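Local structure of aspartate aminotransferase (Rhodobacter sphaeroides, 3NRA) at residues V194-S197 and A198-G202. The protein probably catalyses, with pyridoxal 5'-phosphate as cofactor, the transfer of an amino group from L-aspartate to 2-oxoglutarate, giving oxaloacetate and L-glutamate. Sequence-based numbering, arbitrary orientation.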
ATOM      1  N   VAL B 194       5.517  15.689 -22.061  1.00 13.59           N
ATOM      2  CA  VAL B 194       6.069  17.035 -22.103  1.00 13.74           C
ATOM      3  C   VAL B 194       6.597  17.451 -20.713  1.00 13.49           C
ATOM      4  O   VAL B 194       6.073  17.045 -19.677  1.00 13.65           O
ATOM      5  CB  VAL B 194       5.037  18.075 -22.627  1.00 13.49           C
ATOM      6  CG1 VAL B 194       4.604  17.730 -24.039  1.00 12.05           C
ATOM      7  CG2 VAL B 194       3.856  18.182 -21.690  1.00 13.75           C
ATOM      8  N   VAL B 195       7.626  18.275 -20.720  1.00 13.86           N
ATOM      9  CA  VAL B 195       8.320  18.706 -19.497  1.00 13.78           C
ATOM     10  C   VAL B 195       8.052  20.182 -19.348  1.00 13.41           C
ATOM     11  O   VAL B 195       8.066  20.905 -20.330  1.00 14.02           O
ATOM     12  CB  VAL B 195       9.852  18.449 -19.628  1.00 13.85           C
ATOM     13  CG1 VAL B 195      10.632  19.228 -18.584  1.00 13.13           C
ATOM     14  CG2 VAL B 195      10.146  16.915 -19.536  1.00 15.18           C
ATOM     15  N   TYR B 196       7.798  20.634 -18.137  1.00 13.23           N
ATOM     16  CA  TYR B 196       7.460  22.056 -17.924  1.00 14.14           C
ATOM     17  C   TYR B 196       8.732  22.892 -18.070  1.00 14.76           C
ATOM     18  O   TYR B 196       9.779  22.485 -17.642  1.00 14.07           O
ATOM     19  CB  TYR B 196       6.819  22.266 -16.557  1.00 13.91           C
ATOM     20  CG  TYR B 196       5.385  21.742 -16.465  1.00 13.14           C
ATOM     21  CD1 TYR B 196       5.112  20.379 -16.478  1.00 14.55           C
ATOM     22  CD2 TYR B 196       4.321  22.605 -16.391  1.00 17.88           C
ATOM     23  CE1 TYR B 196       3.817  19.900 -16.415  1.00 16.04           C
ATOM     24  CE2 TYR B 196       3.009  22.129 -16.332  1.00 18.42           C
ATOM     25  CZ  TYR B 196       2.772  20.783 -16.341  1.00 16.43           C
ATOM     26  OH  TYR B 196       1.479  20.317 -16.262  1.00 16.50           O
ATOM     27  N   SER B 197       8.632  24.028 -18.749  1.00 15.64           N
ATOM     28  CA  SER B 197       9.788  24.932 -18.936  1.00 16.57           C
ATOM     29  C   SER B 197      10.216  25.567 -17.612  1.00 16.67           C
ATOM     30  O   SER B 197       9.451  25.571 -16.643  1.00 15.23           O
ATOM     31  CB  SER B 197       9.425  26.055 -19.915  1.00 16.68           C
ATOM     32  OG  SER B 197       8.515  26.964 -19.299  1.00 16.82           O
ATOM     33  N   ALA B 198      11.436  26.103 -17.594  1.00 16.89           N
ATOM     34  CA  ALA B 198      11.948  26.916 -16.474  1.00 18.52           C
ATOM     35  C   ALA B 198      10.974  28.030 -16.070  1.00 19.30           C
ATOM     36  O   ALA B 198      10.723  28.232 -14.908  1.00 19.99           O
ATOM     37  CB  ALA B 198      13.335  27.534 -16.848  1.00 18.12           C
ATOM     38  N   GLU B 199      10.382  28.678 -17.058  1.00 20.42           N
ATOM     39  CA  GLU B 199       9.459  29.776 -16.833  1.00 22.45           C
ATOM     40  C   GLU B 199       8.130  29.265 -16.246  1.00 20.71           C
ATOM     41  O   GLU B 199       7.620  29.839 -15.296  1.00 21.57           O
ATOM     42  CB  GLU B 199       9.220  30.544 -18.168  1.00 24.09           C
ATOM     43  CG  GLU B 199       9.057  32.044 -18.033  1.00 32.12           C
ATOM     44  CD  GLU B 199       7.670  32.488 -17.513  1.00 39.64           C
ATOM     45  OE1 GLU B 199       6.668  31.768 -17.748  1.00 45.16           O
ATOM     46  OE2 GLU B 199       7.588  33.587 -16.887  1.00 45.12           O
ATOM     47  N   GLU B 200       7.598  28.161 -16.782  1.00 19.44           N
ATOM     48  CA  GLU B 200       6.382  27.549 -16.213  1.00 17.56           C
ATOM     49  C   GLU B 200       6.558  27.162 -14.753  1.00 16.92           C
ATOM     50  O   GLU B 200       5.684  27.411 -13.938  1.00 16.58           O
ATOM     51  CB  GLU B 200       5.918  26.341 -17.028  1.00 16.94           C
ATOM     52  CG  GLU B 200       5.231  26.745 -18.385  1.00 15.76           C
ATOM     53  CD  GLU B 200       4.994  25.582 -19.299  1.00 15.93           C
ATOM     54  OE1 GLU B 200       5.903  24.707 -19.441  1.00 14.56           O
ATOM     55  OE2 GLU B 200       3.914  25.556 -19.923  1.00 13.31           O
ATOM     56  N   ILE B 201       7.698  26.573 -14.428  1.00 15.58           N
ATOM     57  CA  ILE B 201       7.953  26.114 -13.071  1.00 14.52           C
ATOM     58  C   ILE B 201       8.163  27.313 -12.138  1.00 14.60           C
ATOM     59  O   ILE B 201       7.741  27.282 -10.977  1.00 14.83           O
ATOM     60  CB  ILE B 201       9.171  25.155 -13.050  1.00 14.99           C
ATOM     61  CG1 ILE B 201       8.800  23.832 -13.771  1.00 13.52           C
ATOM     62  CG2 ILE B 201       9.696  24.918 -11.618  1.00 13.35           C
ATOM     63  CD1 ILE B 201       7.760  22.946 -13.048  1.00 11.76           C
ATOM     64  N   GLY B 202       8.769  28.373 -12.661  1.00 14.73           N
ATOM     65  CA  GLY B 202       8.958  29.610 -11.909  1.00 16.51           C
ATOM     66  C   GLY B 202       7.638  30.269 -11.549  1.00 16.58           C
ATOM     67  O   GLY B 202       7.437  30.694 -10.412  1.00 17.60           O
TER
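Ser197 O accepts a backbone hydrogen bond from Ile201 N at 3.0 Å, as the extended run 194-197 turns into helix 198-211. Ser197 is the N-cap. With chi1 at 71°, Ser197 OG sits between its own N and carbonyl carbon, where it accepts a hydrogen bond from Glu200 N at 2.9 Å, nearly straight (168°). Glu200 returns the grip. Its CG stands beside its own backbone N, and the chain beyond runs extended back past Ser197. Glu200 OE1 then accepts a hydrogen bond from Ser197 N at 2.9 Å through its anti lone pair. The same carboxylate is held by the backbone N atoms of Ala165, Gly166 and Leu167, so both oxygens of this buried group have partners. With an alanine here, these three amides and that of Ser197 would probably lose the acceptor they share. Tyr196 lies across the Glu200 side chain at about a right angle, and Tyr196 CB packs on Ile201 CD1 at 3.7 Å. Beyond, its ring meets Phe185 edge to face. The reciprocal bonds of Ser197 and Glu200 form a capping box. It starts helix 198-211, which follows strand 182-186 of the large mixed sheet, in the type I fold of PLP-dependent aminotransferases.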